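Putative polysaccharide deacetylase (Bdellovibrio bacteriovorus HD100, PDB 5JP6) probably removes acetyl groups from peptidoglycan, as a zinc-dependent carbohydrate esterase of family 4 with a NodB-like deacetylase fold. Local coordinates at residues N142-F146 against L349-Y353; K136-S140 against R189-E193; V166-V172 against Q327-I331. The protein carries 1 engineered substitution. One frame throughout, in Å; residues are numbered along the deposited sequence. Where two conformers were deposited one is given.

Contact 1: N142-F146 against L349-Y353; sequences NSFRF and LRELY
An offset aromatic stack joins the loop that leads into strand 150-153 to the last turns of helix 339-354: the rings of Phe144 and Tyr353 lie 4.2 Å apart, centroid to centroid, with their planes at 21°. The two side chains run past each other in opposite directions, so each methylene sits over the other's ring. Tyr353 CB is 3.9 Å from the centroid of the Phe144 ring, and Phe144 CB packs in the same CH-pi manner on the face of Tyr353. With CG anti to the backbone N (chi1 -178°), the tyrosine ring is laid over the face of Phe144. Helix 339-354 lies between strands 330-335 and 358-364 in the chain and covers one side of the parallel sheet of the NodB domain; Phe146 fills the deeper part of this junction. Its CZ points at the backbone, 3.5 Å from Leu349 O, an oxygen already bonded to Tyr353 N in the helix, and meets Leu352 CB at the ring edge. Phe146 also touches Val359 of strand 358-364. At the other end of the loop segment, Asn142 OD1 packs 3.4 Å from Arg350 CB and is buried without a polar partner, whereas its ND2 donates to the carbonyl of Pro346. In the conformer given, Arg350 turns its CD toward Phe144 CE1, at 3.8 Å, while its NE bonds to Asn354.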
loop_
_atom_site.group_PDB
_atom_site.type_symbol
_atom_site.label_atom_id
_atom_site.label_comp_id
_atom_site.label_asym_id
_atom_site.label_seq_id
_atom_site.Cartn_x
_atom_site.Cartn_y
_atom_site.Cartn_z
ATOM N N ASN A 142 -5.238 10.285 -19.897
ATOM C CA ASN A 142 -6.115 9.131 -20.187
ATOM C C ASN A 142 -7.515 9.569 -20.480
ATOM O O ASN A 142 -8.130 10.219 -19.651
ATOM C CB ASN A 142 -6.129 8.125 -19.029
ATOM C CG ASN A 142 -4.872 7.319 -18.929
ATOM O OD1 ASN A 142 -4.142 7.175 -19.910
ATOM N ND2 ASN A 142 -4.640 6.684 -17.713
ATOM N N SER A 143 -8.026 9.177 -21.638
ATOM C CA SER A 143 -9.431 9.464 -22.012
ATOM C C SER A 143 -10.016 8.228 -22.664
ATOM O O SER A 143 -10.535 8.258 -23.776
ATOM C CB SER A 143 -9.523 10.643 -22.950
ATOM O OG SER A 143 -8.532 10.467 -23.895
ATOM N N PHE A 144 -9.931 7.142 -21.940
ATOM C CA PHE A 144 -10.609 5.882 -22.268
ATOM C C PHE A 144 -11.356 5.454 -21.023
ATOM O O PHE A 144 -11.123 5.995 -19.940
ATOM C CB PHE A 144 -9.643 4.775 -22.738
ATOM C CG PHE A 144 -8.683 4.307 -21.689
ATOM C CD1 PHE A 144 -7.434 4.934 -21.516
ATOM C CD2 PHE A 144 -9.041 3.281 -20.829
ATOM C CE1 PHE A 144 -6.578 4.528 -20.503
ATOM C CE2 PHE A 144 -8.170 2.839 -19.856
ATOM C CZ PHE A 144 -6.943 3.440 -19.688
ATOM N N ARG A 145 -12.186 4.441 -21.171
ATOM C CA ARG A 145 -12.994 3.965 -20.069
ATOM C C ARG A 145 -12.998 2.436 -20.082
ATOM O O ARG A 145 -13.407 1.838 -21.088
ATOM C CB ARG A 145 -14.411 4.499 -20.229
ATOM C CG ARG A 145 -15.410 4.082 -19.179
ATOM C CD ARG A 145 -16.773 4.683 -19.505
ATOM N NE ARG A 145 -17.762 4.427 -18.461
ATOM C CZ ARG A 145 -18.436 3.282 -18.313
ATOM N NH1 ARG A 145 -18.228 2.256 -19.137
ATOM N NH2 ARG A 145 -19.321 3.153 -17.321
ATOM N N PHE A 146 -12.536 1.799 -19.014
ATOM C CA PHE A 146 -12.714 0.365 -18.858
ATOM C C PHE A 146 -14.248 0.136 -18.668
ATOM O O PHE A 146 -14.931 0.911 -17.978
ATOM C CB PHE A 146 -11.964 -0.182 -17.608
ATOM C CG PHE A 146 -10.456 -0.258 -17.748
ATOM C CD1 PHE A 146 -9.870 -1.216 -18.585
ATOM C CD2 PHE A 146 -9.599 0.591 -17.020
ATOM C CE1 PHE A 146 -8.500 -1.319 -18.684
ATOM C CE2 PHE A 146 -8.216 0.468 -17.161
ATOM C CZ PHE A 146 -7.683 -0.471 -17.985
ATOM N N LEU A 349 -2.469 1.962 -15.975
ATOM C CA LEU A 349 -3.811 1.755 -16.454
ATOM C C LEU A 349 -3.904 1.854 -17.985
ATOM O O LEU A 349 -4.594 1.062 -18.613
ATOM C CB LEU A 349 -4.765 2.707 -15.743
ATOM C CG LEU A 349 -4.904 2.505 -14.218
ATOM C CD1 LEU A 349 -5.609 3.689 -13.564
ATOM C CD2 LEU A 349 -5.578 1.191 -13.912
ATOM N N ARG A 350 -3.224 2.838 -18.557
ATOM C CA ARG A 350 -3.192 2.968 -20.001
ATOM C C ARG A 350 -2.560 1.737 -20.645
ATOM O O ARG A 350 -3.078 1.229 -21.642
ATOM C CB ARG A 350 -2.486 4.268 -20.413
ATOM C CG ARG A 350 -2.306 4.469 -21.929
ATOM C CD ARG A 350 -3.579 4.464 -22.773
ATOM N NE ARG A 350 -3.313 4.243 -24.203
ATOM C CZ ARG A 350 -3.038 5.175 -25.108
ATOM N NH1 ARG A 350 -2.995 6.464 -24.797
ATOM N NH2 ARG A 350 -2.816 4.807 -26.362
ATOM N N GLU A 351 -1.466 1.242 -20.080
ATOM C CA GLU A 351 -0.837 0.026 -20.636
ATOM C C GLU A 351 -1.738 -1.213 -20.488
ATOM O O GLU A 351 -1.783 -2.004 -21.425
ATOM C CB GLU A 351 0.527 -0.215 -20.041
ATOM C CG GLU A 351 1.603 0.633 -20.681
ATOM C CD GLU A 351 1.744 0.281 -22.165
ATOM O OE1 GLU A 351 1.936 -0.929 -22.480
ATOM O OE2 GLU A 351 1.613 1.204 -22.990
ATOM N N LEU A 352 -2.451 -1.385 -19.369
ATOM C CA LEU A 352 -3.414 -2.510 -19.251
ATOM C C LEU A 352 -4.380 -2.412 -20.437
ATOM O O LEU A 352 -4.671 -3.414 -21.111
ATOM C CB LEU A 352 -4.193 -2.485 -17.949
ATOM C CG LEU A 352 -3.512 -2.912 -16.678
ATOM C CD1 LEU A 352 -4.500 -2.814 -15.525
ATOM C CD2 LEU A 352 -2.921 -4.298 -16.802
ATOM N N TYR A 353 -4.937 -1.224 -20.654
ATOM C CA TYR A 353 -5.860 -1.011 -21.743
ATOM C C TYR A 353 -5.234 -1.333 -23.121
ATOM O O TYR A 353 -5.803 -2.119 -23.904
ATOM C CB TYR A 353 -6.360 0.431 -21.709
ATOM C CG TYR A 353 -7.365 0.740 -22.766
ATOM C CD1 TYR A 353 -8.695 0.370 -22.598
ATOM C CD2 TYR A 353 -7.002 1.426 -23.900
ATOM C CE1 TYR A 353 -9.638 0.679 -23.549
ATOM C CE2 TYR A 353 -7.942 1.733 -24.862
ATOM C CZ TYR A 353 -9.247 1.345 -24.673
ATOM O OH TYR A 353 -10.144 1.675 -25.627
#

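Contact 2: K136-S140 against R189-E193; sequences KAVQS and RALKE
Arg189 and Glu193, one turn apart on helix 183-193 of the NodB-like deacetylase fold, both reach across to the loop between helix 110-126 and strand 150-153, at the surface and away from the zinc site. From CB the glutamate chain runs straight: CG is anti to the carbonyl carbon (chi1 -76°) and the extended chain carries the carboxylate to Ser140. OE1 accepts from Ser140 OG, 44° out of the carboxylate plane, at an unusually short 2.5 Å whose exact value is doubtful. OE2 takes the backbone N of Ser140 at 2.9 Å, on its syn side, and also lies 3.2 Å from Gln139 CA. The serine hydroxyl has a second partner in the backbone N of Asn142, and Ser140 also touches Pro346 of helix 339-354. Arg189 lays one face of its guanidinium over Ala137, with Ala137 CA 3.4 Å from NE. At the edge of the group, in its plane, a water accepts from Arg189 NE at 3.0 Å and donates to Lys136 O. Face-on packing and a water bridge thus connect the chains at the arginine end, while two donors on one residue limit the rotation of the carboxylate and would be expected to stabilise its negative charge.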
loop_
_atom_site.group_PDB
_atom_site.type_symbol
_atom_site.label_atom_id
_atom_site.label_comp_id
_atom_site.label_asym_id
_atom_site.label_seq_id
_atom_site.Cartn_x
_atom_site.Cartn_y
_atom_site.Cartn_z
ATOM N N LYS A 136 -0.342 16.044 -6.038
ATOM C CA LYS A 136 -1.315 17.041 -6.453
ATOM C C LYS A 136 -2.212 16.505 -7.518
ATOM O O LYS A 136 -1.896 15.501 -8.164
ATOM C CB LYS A 136 -0.642 18.292 -6.949
ATOM C CG LYS A 136 0.064 18.148 -8.274
ATOM C CD LYS A 136 0.632 19.511 -8.730
ATOM C CE LYS A 136 2.135 19.565 -8.513
ATOM N NZ LYS A 136 2.506 19.496 -7.074
ATOM N N ALA A 137 -3.353 17.194 -7.662
ATOM C CA ALA A 137 -4.478 16.676 -8.424
ATOM C C ALA A 137 -4.268 17.006 -9.866
ATOM O O ALA A 137 -4.323 18.173 -10.271
ATOM C CB ALA A 137 -5.809 17.230 -7.910
ATOM N N VAL A 138 -3.938 15.984 -10.630
ATOM C CA VAL A 138 -3.729 16.138 -12.038
ATOM C C VAL A 138 -4.691 15.195 -12.724
ATOM O O VAL A 138 -4.985 14.057 -12.238
ATOM C CB VAL A 138 -2.246 15.941 -12.467
ATOM C CG1 VAL A 138 -1.379 16.912 -11.691
ATOM C CG2 VAL A 138 -1.758 14.503 -12.273
ATOM N N GLN A 139 -5.241 15.733 -13.810
ATOM C CA GLN A 139 -6.010 14.971 -14.772
ATOM C C GLN A 139 -4.980 14.490 -15.790
ATOM O O GLN A 139 -4.335 15.266 -16.527
ATOM C CB GLN A 139 -7.146 15.781 -15.418
ATOM C CG GLN A 139 -7.914 15.006 -16.497
ATOM C CD GLN A 139 -8.920 15.865 -17.240
ATOM O OE1 GLN A 139 -8.891 15.974 -18.469
ATOM N NE2 GLN A 139 -9.808 16.492 -16.495
ATOM N N SER A 140 -4.814 13.202 -15.809
ATOM C CA SER A 140 -3.853 12.597 -16.754
ATOM C C SER A 140 -4.432 12.713 -18.153
ATOM O O SER A 140 -5.583 13.135 -18.363
ATOM C CB SER A 140 -3.568 11.132 -16.421
ATOM O OG SER A 140 -4.604 10.349 -16.832
ATOM N N ARG A 189 -7.848 9.207 -8.149
ATOM C CA ARG A 189 -8.058 10.039 -9.347
ATOM C C ARG A 189 -7.757 9.235 -10.597
ATOM O O ARG A 189 -8.509 9.265 -11.568
ATOM C CB ARG A 189 -7.179 11.277 -9.324
ATOM C CG ARG A 189 -7.583 12.271 -8.260
ATOM C CD ARG A 189 -6.837 13.565 -8.410
ATOM N NE ARG A 189 -5.442 13.491 -7.953
ATOM C CZ ARG A 189 -5.020 13.704 -6.705
ATOM N NH1 ARG A 189 -5.875 13.948 -5.729
ATOM N NH2 ARG A 189 -3.725 13.646 -6.427
ATOM N N ALA A 190 -6.674 8.487 -10.542
ATOM C CA ALA A 190 -6.253 7.697 -11.714
ATOM C C ALA A 190 -7.290 6.619 -12.047
ATOM O O ALA A 190 -7.661 6.420 -13.207
ATOM C CB ALA A 190 -4.893 7.077 -11.477
ATOM N N LEU A 191 -7.772 5.938 -11.024
ATOM C CA LEU A 191 -8.781 4.905 -11.219
ATOM C C LEU A 191 -10.059 5.482 -11.783
ATOM O O LEU A 191 -10.655 4.932 -12.720
ATOM C CB LEU A 191 -9.046 4.162 -9.908
ATOM C CG LEU A 191 -7.898 3.328 -9.349
ATOM C CD1 LEU A 191 -8.191 2.901 -7.919
ATOM C CD2 LEU A 191 -7.624 2.089 -10.185
ATOM N N LYS A 192 -10.510 6.573 -11.180
ATOM C CA LYS A 192 -11.786 7.154 -11.541
ATOM C C LYS A 192 -11.800 7.636 -12.996
ATOM O O LYS A 192 -12.825 7.502 -13.696
ATOM C CB LYS A 192 -12.191 8.275 -10.591
ATOM C CG LYS A 192 -13.590 8.820 -10.856
ATOM C CD LYS A 192 -13.989 9.853 -9.811
ATOM C CE LYS A 192 -15.359 10.414 -10.170
ATOM N NZ LYS A 192 -15.755 11.616 -9.386
ATOM N N GLU A 193 -10.685 8.230 -13.447
ATOM C CA GLU A 193 -10.574 8.763 -14.818
ATOM C C GLU A 193 -10.904 7.727 -15.884
ATOM O O GLU A 193 -11.365 8.095 -16.987
ATOM C CB GLU A 193 -9.092 9.203 -15.136
ATOM C CG GLU A 193 -8.703 10.450 -14.524
ATOM C CD GLU A 193 -7.227 10.786 -14.725
ATOM O OE1 GLU A 193 -6.263 9.949 -14.966
ATOM O OE2 GLU A 193 -7.043 11.945 -14.537
HETATM O O HOH W 1 -2.798 12.971 -9.370
#

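Contact 3: V166-V172 against Q327-I331; sequences VARKEVV and QGRGI
Val171 and Val172 pair in parallel with Gly330 and Ile331, and here the contact is close-knit. Gly330 N donates to Glu170 O at 2.9 Å, and Gly330 O receives Val172 N at 2.8 Å, nearly along the C=O axis, so the glycine is gripped from both its peptide groups. Gly330 takes backbone angles (phi 131°, psi -151°) open to glycine. Val166 CG2 comes within 3.8 Å of Gly330 N, and on the face that carries Val172 and Ile331 these two side chains lie side by side, Val172 CB 4.0 Å from Ile331 CG1.

Toward the solvent the pairing gives way to a type II turn, Ala167 to Glu170, where Lys169 N still reaches Gly328 O at 3.0 Å. Arg329 covers the turn on this side. In the conformer given, its chain, bent at chi3 (78°), brings the guanidinium flat against the turn, with Arg168 N over the centre of one face. NH1 meets a lone pair of Val166 O at 3.0 Å, in the carbonyl plane. The exposed side chain of Arg168 meets this group through its CB alone.

Strand 170-176 runs between 330-335 and 358-364, and Lys169 and Val171 bond to the latter through their backbones. Gln327 ends helix 313-327, and Asn302 bonds to Ile331 N and Arg329 O on the other side of strand 330-335.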
loop_
_atom_site.group_PDB
_atom_site.type_symbol
_atom_site.label_atom_id
_atom_site.label_comp_id
_atom_site.label_asym_id
_atom_site.label_seq_id
_atom_site.Cartn_x
_atom_site.Cartn_y
_atom_site.Cartn_z
ATOM N N VAL A 166 -11.140 -15.180 -12.110
ATOM C CA VAL A 166 -11.421 -14.276 -13.208
ATOM C C VAL A 166 -11.057 -14.905 -14.566
ATOM O O VAL A 166 -10.363 -15.936 -14.636
ATOM C CB VAL A 166 -10.716 -12.918 -13.046
ATOM C CG1 VAL A 166 -11.165 -12.236 -11.752
ATOM C CG2 VAL A 166 -9.213 -13.069 -13.088
ATOM N N ALA A 167 -11.534 -14.276 -15.641
ATOM C CA ALA A 167 -11.310 -14.763 -17.019
ATOM C C ALA A 167 -9.918 -14.378 -17.535
ATOM O O ALA A 167 -9.232 -13.524 -16.938
ATOM C CB ALA A 167 -12.400 -14.251 -17.950
ATOM N N ARG A 168 -9.522 -14.965 -18.671
ATOM C CA ARG A 168 -8.288 -14.549 -19.329
ATOM C C ARG A 168 -8.364 -13.025 -19.587
ATOM O O ARG A 168 -9.430 -12.466 -19.949
ATOM C CB ARG A 168 -8.021 -15.324 -20.626
ATOM C CG ARG A 168 -9.016 -15.077 -21.751
ATOM C CD ARG A 168 -8.637 -15.823 -23.058
ATOM N NE ARG A 168 -7.315 -15.445 -23.579
ATOM C CZ ARG A 168 -7.059 -14.383 -24.348
ATOM N NH1 ARG A 168 -8.036 -13.550 -24.715
ATOM N NH2 ARG A 168 -5.812 -14.147 -24.753
ATOM N N LYS A 169 -7.223 -12.380 -19.360
ATOM C CA LYS A 169 -7.012 -10.950 -19.587
ATOM C C LYS A 169 -7.845 -10.054 -18.673
ATOM O O LYS A 169 -8.057 -8.875 -18.949
ATOM C CB LYS A 169 -7.115 -10.571 -21.064
ATOM C CG LYS A 169 -6.107 -11.380 -21.886
ATOM C CD LYS A 169 -5.865 -10.839 -23.247
ATOM C CE LYS A 169 -4.798 -9.784 -23.196
ATOM N NZ LYS A 169 -4.447 -9.386 -24.579
ATOM N N GLU A 170 -8.249 -10.625 -17.546
ATOM C CA GLU A 170 -8.862 -9.847 -16.465
ATOM C C GLU A 170 -7.889 -9.748 -15.305
ATOM O O GLU A 170 -7.309 -10.761 -14.891
ATOM C CB GLU A 170 -10.180 -10.473 -16.020
ATOM C CG GLU A 170 -11.278 -10.393 -17.061
ATOM C CD GLU A 170 -12.623 -10.931 -16.609
ATOM O OE1 GLU A 170 -12.686 -11.705 -15.612
ATOM O OE2 GLU A 170 -13.624 -10.555 -17.253
ATOM N N VAL A 171 -7.761 -8.530 -14.751
ATOM C CA VAL A 171 -6.944 -8.314 -13.568
ATOM C C VAL A 171 -7.725 -7.551 -12.510
ATOM O O VAL A 171 -8.569 -6.696 -12.810
ATOM C CB VAL A 171 -5.616 -7.618 -13.869
ATOM C CG1 VAL A 171 -4.752 -8.462 -14.784
ATOM C CG2 VAL A 171 -5.839 -6.243 -14.479
ATOM N N VAL A 172 -7.458 -7.921 -11.266
ATOM C CA VAL A 172 -8.049 -7.287 -10.094
ATOM C C VAL A 172 -6.941 -6.482 -9.436
ATOM O O VAL A 172 -5.889 -7.013 -9.108
ATOM C CB VAL A 172 -8.583 -8.330 -9.090
ATOM C CG1 VAL A 172 -9.260 -7.677 -7.900
ATOM C CG2 VAL A 172 -9.519 -9.308 -9.734
ATOM N N GLN A 327 1.452 -13.969 -16.168
ATOM C CA GLN A 327 0.329 -14.632 -15.525
ATOM C C GLN A 327 -0.913 -14.687 -16.402
ATOM O O GLN A 327 -1.692 -15.640 -16.309
ATOM C CB GLN A 327 -0.010 -13.944 -14.197
ATOM C CG GLN A 327 1.047 -14.119 -13.149
ATOM C CD GLN A 327 1.151 -15.556 -12.688
ATOM O OE1 GLN A 327 0.146 -16.184 -12.339
ATOM N NE2 GLN A 327 2.338 -16.095 -12.730
ATOM N N GLY A 328 -1.147 -13.627 -17.180
ATOM C CA GLY A 328 -2.285 -13.543 -18.090
ATOM C C GLY A 328 -3.592 -13.061 -17.502
ATOM O O GLY A 328 -4.492 -12.635 -18.234
ATOM N N ARG A 329 -3.730 -13.220 -16.183
ATOM C CA ARG A 329 -4.931 -12.822 -15.449
ATOM C C ARG A 329 -4.626 -12.904 -13.959
ATOM O O ARG A 329 -3.641 -13.531 -13.543
ATOM C CB ARG A 329 -6.110 -13.766 -15.755
ATOM C CG ARG A 329 -6.013 -15.080 -14.988
ATOM C CD ARG A 329 -7.150 -15.997 -15.369
ATOM N NE ARG A 329 -6.937 -16.656 -16.637
ATOM C CZ ARG A 329 -7.833 -17.468 -17.193
ATOM N NH1 ARG A 329 -9.004 -17.676 -16.608
ATOM N NH2 ARG A 329 -7.558 -18.056 -18.334
ATOM N N GLY A 330 -5.483 -12.293 -13.153
ATOM C CA GLY A 330 -5.435 -12.532 -11.715
ATOM C C GLY A 330 -5.434 -11.283 -10.899
ATOM O O GLY A 330 -6.051 -10.301 -11.281
ATOM N N ILE A 331 -4.820 -11.385 -9.723
ATOM C CA ILE A 331 -4.881 -10.372 -8.685
ATOM C C ILE A 331 -3.513 -9.737 -8.547
ATOM O O ILE A 331 -2.517 -10.432 -8.320
ATOM C CB ILE A 331 -5.348 -10.954 -7.342
ATOM C CG1 ILE A 331 -6.780 -11.474 -7.458
ATOM C CG2 ILE A 331 -5.229 -9.924 -6.219
ATOM C CD1 ILE A 331 -7.291 -12.191 -6.232
#

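In the fold
Contacts 1 and 2 have centres about 12 Å apart and touch where Leu349 CD1 meets Ala190 O at 3.4 Å, so helices 339-354 and 183-193 pack together beneath a single loop that contributes segment 136-140 and then 142-146. Contact 3 lies about 16 Å from contact 1, centre to centre; Leu352 CD1 against Val171 CG2 links helix to strand. Contacts 2 and 3, with centres about 24 Å apart, do not touch. Along the chain contact 3 is nested within the span closed by contact 1, whereas contact 2 crosses both. Contacts 1 and 2 hold loop 136-146 on the two helices; contact 3 joins neighbouring strands of the parallel sheet, where strand 170-176 leads to Asp177, a ligand of the bound zinc.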